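PDB 3IP1: alcohol dehydrogenase, zinc-containing from Thermotoga maritima, which catalyses the NAD(+)-dependent oxidation of scyllo-inosose to 3-dehydro-scyllo-inosose, a step that probably belongs to myo-inositol breakdown. Local coordinates for residues Leu243-Pro246 / Arg250-Leu253; Val217-Gly222 / Leu227-Ile232; Ala273-Thr278 / Ile304-Gly309. One frame throughout, in Å; residues are numbered along the deposited sequence.

Contact 1 (Leu243-Pro246 / Arg250-Leu253)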
ATOM      1  N   LEU A 243      16.042  22.086   1.118  1.00 30.74           N
ATOM      2  CA  LEU A 243      15.195  22.992   0.345  1.00 31.35           C
ATOM      3  C   LEU A 243      16.004  23.860  -0.628  1.00 32.09           C
ATOM      4  O   LEU A 243      17.032  24.439  -0.261  1.00 31.72           O
ATOM      5  CB  LEU A 243      14.295  23.840   1.260  1.00 30.94           C
ATOM      6  CG  LEU A 243      13.368  24.795   0.488  1.00 31.78           C
ATOM      7  CD1 LEU A 243      11.889  24.650   0.869  1.00 31.59           C
ATOM      8  CD2 LEU A 243      13.843  26.219   0.678  1.00 31.98           C
ATOM      9  N   SER A 244      15.543  23.917  -1.877  1.00 32.53           N
ATOM     10  CA  SER A 244      16.169  24.750  -2.897  1.00 33.12           C
ATOM     11  C   SER A 244      15.256  25.936  -3.217  1.00 33.37           C
ATOM     12  O   SER A 244      14.110  25.742  -3.636  1.00 33.05           O
ATOM     13  CB  SER A 244      16.458  23.937  -4.156  1.00 33.21           C
ATOM     14  OG  SER A 244      17.109  24.747  -5.130  1.00 33.32           O
ATOM     15  N   GLU A 245      15.762  27.151  -2.989  1.00 33.55           N
ATOM     16  CA  GLU A 245      14.990  28.397  -3.140  1.00 34.25           C
ATOM     17  C   GLU A 245      15.940  29.597  -3.286  1.00 34.38           C
ATOM     18  O   GLU A 245      16.837  29.773  -2.450  1.00 34.53           O
ATOM     19  CB  GLU A 245      14.066  28.600  -1.922  1.00 34.38           C
ATOM     20  CG  GLU A 245      13.324  29.924  -1.870  1.00 35.40           C
ATOM     21  CD  GLU A 245      12.536  30.224  -3.151  1.00 37.35           C
ATOM     22  OE1 GLU A 245      12.722  31.325  -3.712  1.00 37.24           O
ATOM     23  OE2 GLU A 245      11.754  29.364  -3.609  1.00 36.52           O
ATOM     24  N   PRO A 246      15.762  30.408  -4.357  1.00 34.46           N
ATOM     25  CA  PRO A 246      16.621  31.589  -4.589  1.00 34.04           C
ATOM     26  C   PRO A 246      16.392  32.736  -3.609  1.00 33.97           C
ATOM     27  O   PRO A 246      17.325  33.479  -3.332  1.00 34.20           O
ATOM     28  CB  PRO A 246      16.246  32.035  -6.005  1.00 33.84           C
ATOM     29  CG  PRO A 246      15.533  30.886  -6.619  1.00 34.68           C
ATOM     30  CD  PRO A 246      14.890  30.128  -5.512  1.00 34.06           C
ATOM     31  N   ARG A 250      13.004  33.227   2.335  1.00 31.65           N
ATOM     32  CA  ARG A 250      12.392  31.904   2.332  1.00 31.76           C
ATOM     33  C   ARG A 250      13.356  30.790   2.794  1.00 32.11           C
ATOM     34  O   ARG A 250      12.956  29.901   3.546  1.00 32.28           O
ATOM     35  CB  ARG A 250      11.776  31.625   0.970  1.00 31.00           C
ATOM     36  CG  ARG A 250      10.608  32.569   0.685  1.00 29.87           C
ATOM     37  CD  ARG A 250      10.057  32.478  -0.725  1.00 28.29           C
ATOM     38  NE  ARG A 250       8.894  33.360  -0.875  1.00 30.06           N
ATOM     39  CZ  ARG A 250       8.972  34.684  -1.033  1.00 30.41           C
ATOM     40  NH1 ARG A 250      10.156  35.283  -1.067  1.00 30.72           N
ATOM     41  NH2 ARG A 250       7.878  35.413  -1.161  1.00 28.40           N
ATOM     42  N   ARG A 251      14.627  30.871   2.398  1.00 32.67           N
ATOM     43  CA  ARG A 251      15.634  29.930   2.893  1.00 33.21           C
ATOM     44  C   ARG A 251      15.837  30.003   4.413  1.00 33.91           C
ATOM     45  O   ARG A 251      15.965  28.967   5.083  1.00 34.09           O
ATOM     46  CB  ARG A 251      16.969  30.117   2.177  1.00 33.38           C
ATOM     47  CG  ARG A 251      16.976  29.633   0.741  1.00 33.18           C
ATOM     48  CD  ARG A 251      18.381  29.591   0.184  1.00 35.70           C
ATOM     49  NE  ARG A 251      19.095  30.844   0.412  1.00 36.67           N
ATOM     50  CZ  ARG A 251      19.119  31.853  -0.446  1.00 37.18           C
ATOM     51  NH1 ARG A 251      19.791  32.946  -0.155  1.00 37.73           N
ATOM     52  NH2 ARG A 251      18.477  31.768  -1.597  1.00 38.24           N
ATOM     53  N   ASN A 252      15.863  31.217   4.959  1.00 33.96           N
ATOM     54  CA  ASN A 252      15.936  31.393   6.414  1.00 34.43           C
ATOM     55  C   ASN A 252      14.692  30.865   7.143  1.00 33.70           C
ATOM     56  O   ASN A 252      14.799  30.253   8.195  1.00 33.20           O
ATOM     57  CB  ASN A 252      16.193  32.860   6.763  1.00 34.82           C
ATOM     58  CG  ASN A 252      17.580  33.320   6.339  1.00 36.94           C
ATOM     59  OD1 ASN A 252      18.463  32.498   6.053  1.00 38.99           O
ATOM     60  ND2 ASN A 252      17.776  34.633   6.285  1.00 37.57           N
ATOM     61  N   LEU A 253      13.517  31.102   6.562  1.00 32.97           N
ATOM     62  CA  LEU A 253      12.287  30.491   7.068  1.00 32.20           C
ATOM     63  C   LEU A 253      12.341  28.966   7.058  1.00 31.28           C
ATOM     64  O   LEU A 253      11.921  28.343   8.023  1.00 31.14           O
ATOM     65  CB  LEU A 253      11.052  30.974   6.302  1.00 31.73           C
ATOM     66  CG  LEU A 253      10.561  32.365   6.691  1.00 32.39           C
ATOM     67  CD1 LEU A 253       9.284  32.699   5.911  1.00 31.38           C
ATOM     68  CD2 LEU A 253      10.331  32.507   8.209  1.00 31.48           C
TER

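Contact 2 (Val217-Gly222 / Leu227-Ile232)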
ATOM      1  N   VAL A 217      14.691  13.924   2.098  1.00 24.83           N
ATOM      2  CA  VAL A 217      13.734  14.575   1.217  1.00 25.78           C
ATOM      3  C   VAL A 217      14.339  15.849   0.628  1.00 25.74           C
ATOM      4  O   VAL A 217      15.151  16.496   1.272  1.00 25.82           O
ATOM      5  CB  VAL A 217      12.373  14.898   1.927  1.00 25.78           C
ATOM      6  CG1 VAL A 217      11.734  13.613   2.510  1.00 25.26           C
ATOM      7  CG2 VAL A 217      12.556  15.939   3.001  1.00 25.52           C
ATOM      8  N   VAL A 218      13.917  16.191  -0.592  1.00 26.12           N
ATOM      9  CA  VAL A 218      14.344  17.405  -1.284  1.00 25.96           C
ATOM     10  C   VAL A 218      13.113  18.197  -1.718  1.00 26.57           C
ATOM     11  O   VAL A 218      12.246  17.689  -2.431  1.00 27.34           O
ATOM     12  CB  VAL A 218      15.228  17.075  -2.522  1.00 26.20           C
ATOM     13  CG1 VAL A 218      15.498  18.321  -3.361  1.00 25.16           C
ATOM     14  CG2 VAL A 218      16.555  16.404  -2.082  1.00 24.53           C
ATOM     15  N   ILE A 219      13.043  19.449  -1.292  1.00 26.95           N
ATOM     16  CA  ILE A 219      11.933  20.336  -1.669  1.00 27.12           C
ATOM     17  C   ILE A 219      12.440  21.474  -2.562  1.00 27.60           C
ATOM     18  O   ILE A 219      13.340  22.230  -2.183  1.00 28.05           O
ATOM     19  CB  ILE A 219      11.205  20.913  -0.421  1.00 26.45           C
ATOM     20  CG1 ILE A 219      10.570  19.776   0.389  1.00 26.84           C
ATOM     21  CG2 ILE A 219      10.145  21.911  -0.828  1.00 25.50           C
ATOM     22  CD1 ILE A 219      10.583  19.998   1.834  1.00 28.05           C
ATOM     23  N   LEU A 220      11.845  21.588  -3.738  1.00 28.02           N
ATOM     24  CA  LEU A 220      12.189  22.637  -4.681  1.00 29.26           C
ATOM     25  C   LEU A 220      11.111  23.711  -4.609  1.00 29.92           C
ATOM     26  O   LEU A 220       9.966  23.476  -5.008  1.00 29.96           O
ATOM     27  CB  LEU A 220      12.316  22.053  -6.097  1.00 28.61           C
ATOM     28  CG  LEU A 220      13.433  21.007  -6.290  1.00 29.41           C
ATOM     29  CD1 LEU A 220      12.961  19.544  -6.046  1.00 28.22           C
ATOM     30  CD2 LEU A 220      14.046  21.132  -7.680  1.00 30.48           C
ATOM     31  N   GLY A 221      11.477  24.884  -4.090  1.00 30.46           N
ATOM     32  CA  GLY A 221      10.549  26.015  -3.987  1.00 29.79           C
ATOM     33  C   GLY A 221      10.177  26.254  -2.546  1.00 30.45           C
ATOM     34  O   GLY A 221       9.666  25.340  -1.881  1.00 30.26           O
ATOM     35  N   GLY A 222      10.439  27.473  -2.061  1.00 29.98           N
ATOM     36  CA  GLY A 222      10.182  27.851  -0.666  1.00 29.72           C
ATOM     37  C   GLY A 222       9.042  28.847  -0.425  1.00 29.76           C
ATOM     38  O   GLY A 222       9.099  29.656   0.514  1.00 29.39           O
ATOM     39  N   LEU A 227       7.383  25.495   2.194  1.00 26.11           N
ATOM     40  CA  LEU A 227       7.702  25.692   3.604  1.00 25.74           C
ATOM     41  C   LEU A 227       6.927  24.755   4.553  1.00 25.33           C
ATOM     42  O   LEU A 227       7.481  24.284   5.534  1.00 24.96           O
ATOM     43  CB  LEU A 227       7.492  27.158   3.993  1.00 25.83           C
ATOM     44  CG  LEU A 227       8.532  28.133   3.418  1.00 27.36           C
ATOM     45  CD1 LEU A 227       8.273  29.587   3.869  1.00 28.32           C
ATOM     46  CD2 LEU A 227       9.956  27.697   3.780  1.00 26.45           C
ATOM     47  N   ALA A 228       5.652  24.505   4.259  1.00 24.62           N
ATOM     48  CA  ALA A 228       4.852  23.551   5.021  1.00 24.57           C
ATOM     49  C   ALA A 228       5.426  22.160   4.861  1.00 24.96           C
ATOM     50  O   ALA A 228       5.577  21.429   5.854  1.00 25.76           O
ATOM     51  CB  ALA A 228       3.394  23.583   4.568  1.00 23.82           C
ATOM     52  N   ALA A 229       5.798  21.804   3.627  1.00 24.61           N
ATOM     53  CA  ALA A 229       6.415  20.500   3.384  1.00 24.68           C
ATOM     54  C   ALA A 229       7.699  20.289   4.205  1.00 25.28           C
ATOM     55  O   ALA A 229       7.935  19.187   4.694  1.00 25.09           O
ATOM     56  CB  ALA A 229       6.661  20.266   1.897  1.00 23.38           C
ATOM     57  N   VAL A 230       8.508  21.338   4.381  1.00 25.27           N
ATOM     58  CA  VAL A 230       9.729  21.233   5.193  1.00 25.19           C
ATOM     59  C   VAL A 230       9.370  20.816   6.597  1.00 25.35           C
ATOM     60  O   VAL A 230       9.932  19.842   7.130  1.00 26.25           O
ATOM     61  CB  VAL A 230      10.532  22.563   5.248  1.00 25.31           C
ATOM     62  CG1 VAL A 230      11.620  22.500   6.326  1.00 24.61           C
ATOM     63  CG2 VAL A 230      11.167  22.834   3.903  1.00 25.87           C
ATOM     64  N   ALA A 231       8.435  21.560   7.180  1.00 24.87           N
ATOM     65  CA  ALA A 231       7.925  21.302   8.519  1.00 25.31           C
ATOM     66  C   ALA A 231       7.335  19.898   8.633  1.00 25.33           C
ATOM     67  O   ALA A 231       7.668  19.156   9.564  1.00 25.99           O
ATOM     68  CB  ALA A 231       6.877  22.363   8.896  1.00 24.08           C
ATOM     69  N   ILE A 232       6.460  19.538   7.694  1.00 25.12           N
ATOM     70  CA  ILE A 232       5.761  18.254   7.770  1.00 24.99           C
ATOM     71  C   ILE A 232       6.740  17.083   7.710  1.00 25.45           C
ATOM     72  O   ILE A 232       6.643  16.131   8.497  1.00 25.85           O
ATOM     73  CB  ILE A 232       4.712  18.095   6.645  1.00 24.18           C
ATOM     74  CG1 ILE A 232       3.502  19.025   6.898  1.00 23.73           C
ATOM     75  CG2 ILE A 232       4.255  16.647   6.565  1.00 24.60           C
ATOM     76  CD1 ILE A 232       2.734  19.404   5.572  1.00 22.74           C
TER

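Contact 3 (Ala273-Thr278 / Ile304-Gly309)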
ATOM      1  N   ALA A 273      25.263  19.646  -4.674  1.00 31.58           N
ATOM      2  CA  ALA A 273      24.959  19.994  -3.294  1.00 31.61           C
ATOM      3  C   ALA A 273      24.035  18.947  -2.683  1.00 31.42           C
ATOM      4  O   ALA A 273      24.287  18.478  -1.572  1.00 30.83           O
ATOM      5  CB  ALA A 273      24.329  21.400  -3.196  1.00 31.36           C
ATOM      6  N   VAL A 274      22.985  18.576  -3.420  1.00 30.98           N
ATOM      7  CA  VAL A 274      22.079  17.513  -2.958  1.00 31.35           C
ATOM      8  C   VAL A 274      22.837  16.190  -2.763  1.00 31.40           C
ATOM      9  O   VAL A 274      22.689  15.543  -1.728  1.00 31.24           O
ATOM     10  CB  VAL A 274      20.866  17.314  -3.914  1.00 31.57           C
ATOM     11  CG1 VAL A 274      20.140  15.970  -3.625  1.00 31.33           C
ATOM     12  CG2 VAL A 274      19.888  18.489  -3.803  1.00 30.35           C
ATOM     13  N   LEU A 275      23.657  15.813  -3.752  1.00 31.61           N
ATOM     14  CA  LEU A 275      24.447  14.588  -3.656  1.00 32.62           C
ATOM     15  C   LEU A 275      25.457  14.607  -2.517  1.00 33.23           C
ATOM     16  O   LEU A 275      25.699  13.575  -1.875  1.00 33.07           O
ATOM     17  CB  LEU A 275      25.112  14.222  -4.988  1.00 31.89           C
ATOM     18  CG  LEU A 275      24.112  13.742  -6.049  1.00 32.78           C
ATOM     19  CD1 LEU A 275      24.746  13.682  -7.436  1.00 31.55           C
ATOM     20  CD2 LEU A 275      23.464  12.396  -5.680  1.00 33.10           C
ATOM     21  N   ASP A 276      26.026  15.780  -2.250  1.00 34.09           N
ATOM     22  CA  ASP A 276      27.005  15.917  -1.185  1.00 34.99           C
ATOM     23  C   ASP A 276      26.304  15.758   0.162  1.00 34.91           C
ATOM     24  O   ASP A 276      26.677  14.914   0.973  1.00 35.05           O
ATOM     25  CB  ASP A 276      27.712  17.270  -1.281  1.00 35.66           C
ATOM     26  CG  ASP A 276      28.430  17.651   0.003  1.00 39.11           C
ATOM     27  OD1 ASP A 276      29.007  16.757   0.656  1.00 43.55           O
ATOM     28  OD2 ASP A 276      28.434  18.853   0.366  1.00 43.86           O
ATOM     29  N   TYR A 277      25.261  16.555   0.375  1.00 34.81           N
ATOM     30  CA  TYR A 277      24.512  16.540   1.623  1.00 34.62           C
ATOM     31  C   TYR A 277      23.910  15.180   1.972  1.00 34.37           C
ATOM     32  O   TYR A 277      23.820  14.832   3.145  1.00 34.13           O
ATOM     33  CB  TYR A 277      23.403  17.594   1.564  1.00 35.04           C
ATOM     34  CG  TYR A 277      23.913  19.018   1.550  1.00 36.42           C
ATOM     35  CD1 TYR A 277      25.003  19.401   2.339  1.00 37.82           C
ATOM     36  CD2 TYR A 277      23.279  19.991   0.774  1.00 38.26           C
ATOM     37  CE1 TYR A 277      25.468  20.722   2.336  1.00 39.65           C
ATOM     38  CE2 TYR A 277      23.729  21.306   0.762  1.00 38.13           C
ATOM     39  CZ  TYR A 277      24.814  21.664   1.541  1.00 39.53           C
ATOM     40  OH  TYR A 277      25.250  22.960   1.516  1.00 41.09           O
ATOM     41  N   THR A 278      23.493  14.420   0.958  1.00 33.97           N
ATOM     42  CA  THR A 278      22.909  13.105   1.204  1.00 34.10           C
ATOM     43  C   THR A 278      23.937  11.964   1.120  1.00 34.83           C
ATOM     44  O   THR A 278      23.559  10.792   1.052  1.00 34.79           O
ATOM     45  CB  THR A 278      21.710  12.790   0.251  1.00 34.05           C
ATOM     46  OG1 THR A 278      22.181  12.696  -1.097  1.00 32.25           O
ATOM     47  CG2 THR A 278      20.597  13.832   0.351  1.00 31.52           C
ATOM     48  N   ILE A 304      18.379  11.819  -9.234  1.00 27.87           N
ATOM     49  CA  ILE A 304      17.762  10.506  -9.151  1.00 27.33           C
ATOM     50  C   ILE A 304      18.702   9.486  -9.807  1.00 27.72           C
ATOM     51  O   ILE A 304      18.994   8.440  -9.230  1.00 27.26           O
ATOM     52  CB  ILE A 304      16.345  10.473  -9.794  1.00 26.75           C
ATOM     53  CG1 ILE A 304      15.334  11.263  -8.932  1.00 26.38           C
ATOM     54  CG2 ILE A 304      15.874   9.039  -9.940  1.00 25.66           C
ATOM     55  CD1 ILE A 304      13.909  11.458  -9.603  1.00 24.18           C
ATOM     56  N   TRP A 305      19.194   9.833 -10.996  1.00 28.31           N
ATOM     57  CA  TRP A 305      20.080   8.976 -11.770  1.00 29.71           C
ATOM     58  C   TRP A 305      21.358   8.638 -11.004  1.00 29.78           C
ATOM     59  O   TRP A 305      21.693   7.476 -10.851  1.00 30.19           O
ATOM     60  CB  TRP A 305      20.440   9.638 -13.099  1.00 30.21           C
ATOM     61  CG  TRP A 305      21.276   8.760 -13.986  1.00 32.58           C
ATOM     62  CD1 TRP A 305      22.628   8.842 -14.189  1.00 34.54           C
ATOM     63  CD2 TRP A 305      20.814   7.657 -14.781  1.00 34.16           C
ATOM     64  NE1 TRP A 305      23.035   7.863 -15.074  1.00 35.97           N
ATOM     65  CE2 TRP A 305      21.944   7.126 -15.457  1.00 35.13           C
ATOM     66  CE3 TRP A 305      19.557   7.075 -14.997  1.00 33.47           C
ATOM     67  CZ2 TRP A 305      21.853   6.040 -16.335  1.00 35.29           C
ATOM     68  CZ3 TRP A 305      19.463   6.001 -15.869  1.00 35.40           C
ATOM     69  CH2 TRP A 305      20.610   5.486 -16.523  1.00 35.97           C
ATOM     70  N   ARG A 306      22.040   9.658 -10.501  1.00 29.90           N
ATOM     71  CA  ARG A 306      23.348   9.476  -9.874  1.00 30.19           C
ATOM     72  C   ARG A 306      23.307   8.950  -8.431  1.00 30.87           C
ATOM     73  O   ARG A 306      24.290   8.366  -7.962  1.00 30.50           O
ATOM     74  CB  ARG A 306      24.138  10.791  -9.933  1.00 30.01           C
ATOM     75  CG  ARG A 306      24.592  11.167 -11.360  1.00 31.01           C
ATOM     76  CD  ARG A 306      25.254  12.538 -11.403  1.00 30.38           C
ATOM     77  NE  ARG A 306      26.377  12.598 -10.461  1.00 32.66           N
ATOM     78  CZ  ARG A 306      27.066  13.701 -10.177  1.00 33.02           C
ATOM     79  NH1 ARG A 306      26.757  14.846 -10.761  1.00 32.90           N
ATOM     80  NH2 ARG A 306      28.060  13.657  -9.300  1.00 32.76           N
ATOM     81  N   ALA A 307      22.186   9.184  -7.732  1.00 30.76           N
ATOM     82  CA  ALA A 307      21.971   8.679  -6.365  1.00 30.63           C
ATOM     83  C   ALA A 307      22.002   7.158  -6.263  1.00 30.96           C
ATOM     84  O   ALA A 307      21.625   6.441  -7.189  1.00 30.52           O
ATOM     85  CB  ALA A 307      20.643   9.198  -5.802  1.00 30.83           C
ATOM     86  N   ARG A 308      22.420   6.670  -5.107  1.00 31.46           N
ATOM     87  CA  ARG A 308      22.433   5.239  -4.864  1.00 32.02           C
ATOM     88  C   ARG A 308      21.093   4.718  -4.345  1.00 31.43           C
ATOM     89  O   ARG A 308      20.769   3.532  -4.514  1.00 31.80           O
ATOM     90  CB  ARG A 308      23.556   4.910  -3.901  1.00 32.64           C
ATOM     91  CG  ARG A 308      24.895   5.402  -4.429  1.00 36.24           C
ATOM     92  CD  ARG A 308      26.040   4.807  -3.669  1.00 42.42           C
ATOM     93  NE  ARG A 308      26.022   3.350  -3.735  1.00 46.54           N
ATOM     94  CZ  ARG A 308      26.906   2.576  -3.118  1.00 48.67           C
ATOM     95  NH1 ARG A 308      27.877   3.124  -2.400  1.00 50.29           N
ATOM     96  NH2 ARG A 308      26.817   1.261  -3.216  1.00 49.36           N
ATOM     97  N   GLY A 309      20.319   5.600  -3.718  1.00 30.47           N
ATOM     98  CA  GLY A 309      18.962   5.267  -3.264  1.00 28.65           C
ATOM     99  C   GLY A 309      18.088   4.944  -4.465  1.00 27.90           C
ATOM    100  O   GLY A 309      18.366   5.357  -5.583  1.00 27.30           O
TER

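Contact 1 (Leu243-Pro246 / Arg250-Leu253)
In the beta-alpha-beta unit that runs from strand 240-244 through helix 248-257 to strand 261-263, Glu245 and Pro246, in the turn after strand 240-244, meet Arg250 and Arg251 of the helix. Arg251 makes the polar link. Its NH2 donates to Glu245 O at 2.7 Å in a nearly straight bond (165° at the hydrogen) that lies in both the carbonyl plane and the guanidinium plane and so uses a lone pair of the oxygen. The same nitrogen lies 2.7 Å from Pro246 O, but that bond is weak, bent to 139° at the hydrogen. A bend at chi3 (-50°) curls the arginine chain round Glu245 O, with Arg251 CD 3.1 Å from that oxygen. An arginine suits this place because it is long enough to bring one amino group from the helix to two successive carbonyls, which are then tied to the helix that follows them. A further partner of NH2, long and weak, is the carboxylate of Asp264.

Glu245 and Arg250 meet through their aliphatic parts. CG of the glutamate rests 3.7 Å from Arg250 CB, while their opposite charges stay apart, with Glu245 OE1 5.2 Å from Arg250 NE. Each polar end has other work: the carboxylate takes N-H groups of Gly222 and Ser247, and Arg250 NH1 donates to Lys387 O and to the Ser247 hydroxyl. Glu245 and Arg250 both probably contribute to the NAD(+) site, as in related enzymes. An acidic residue just past the second strand of the sheet, here 240-244, is the classical mark of NAD-binding Rossmann folds, where its carboxylate receives the hydroxyls of the adenosine ribose, and Glu245 stands in that position.

Contact 2 (Val217-Gly222 / Leu227-Ile232)
Ile219 on strand 216-220 meets Ala229 and Val230 of helix 224-235 through a single methyl, CD1. That carbon lies 3.6 Å from Val230 CG2 and 3.9 Å from Ala229 CB, and it also presses on the helix backbone, 3.5 Å from Val230 N. A small alanine lets the isoleucine come this close, and the beta-branched Ile219 and Val230 fill the layer between sheet and helix. Further along, the branch point of Leu227 sits on the glycine turn, with CG 3.3 Å from Gly222 O and CD1 3.5 Å from the same oxygen. Its CB starts off away from the turn, and the chain bends back at CG to meet the carbonyl. Cutting Leu227 back to an alanine removes CG and both methyls, and is likely to leave a gap beside Gly222 O. Gly221 positions the turn: with phi of 109°, a side chain here would collide with the carbonyl oxygen of Leu220. Gly221 starts what is probably the GxGxxG motif. Leu243 of strand 240-244 packs on both Ile219 and Val230, while Ala228 and Ile232, on another side of the helix, lean on helix 194-207.

Contact 3 (Ala273-Thr278 / Ile304-Gly309)
Two torsions help to bring Leu275 and Arg306 together: chi1 of -71° sets the leucine CG anti to its own carbonyl carbon and directs the branch toward helix 293-306, and a bend at chi3 (56°) in the arginine turns a face of its guanidinium toward Leu275 CD1. The two side chains cross at about a right angle. Leu275 CD1 sits over the centre of that face, 3.5 Å above the plane, and lies 3.6 Å from Arg306 CZ. The same methyl lies 3.9 Å from Arg306 CB, so it fills the crook of the arginine chain. A methyl is well suited to a guanidinium face, which has no N-H pointing out of it, while the edge remains able to donate. Arg306 NH1 does so in salt bridges to Glu272 of helix 270-277 and Glu302 of helix 293-306, and these probably limit its rotation, keeping one face toward the methyl.

The other leucine methyl, CD2, faces the backbone where helix 293-306 ends, 4.0 Å from Ala307 N and 4.3 Å from Ala307 CB. A small residue fits here, as the chain leaves the helix close to its neighbour.

The end of helix 270-277 is tied off by Thr278, whose hydroxyl donates to Val274 O at 3.0 Å. Thr278 N bonds to the same oxygen, and the two donors reach it from opposite faces of its plane, so one carbonyl is gripped twice; Gly282 N in turn hydrogen-bonds to OG1.

Arg308 reaches outside the subunit, forming a salt bridge to Glu148 of a neighbouring subunit. Helix 270-277 is the crossover between the two halves of the 3-2-1-4-5-6 sheet, and helix 293-306 is the next one along the chain, as expected of a Rossmann fold.

Contacts 1 and 2 belong to consecutive beta-alpha-beta units of one parallel sheet, and their centres are 9 Å apart. They join directly: Ser244 N lies 2.8 Å from Ile219 O between adjacent strands, and Glu245 OE2 lies 2.8 Å from Gly222 N, a probable hydrogen bond that would help position the acid. Together they frame the presumed NAD(+) site, to which Ile225, Glu245 and Arg250 probably contribute, as in related enzymes. Contact 3, with its centre about 17 Å from that of contact 2, is remote from the metal and presumed coenzyme sites; Val218 CG2 meets Val274 CG1 at 3.9 Å, linking strand 216-220 to helix 270-277, on the face opposite helix 224-235.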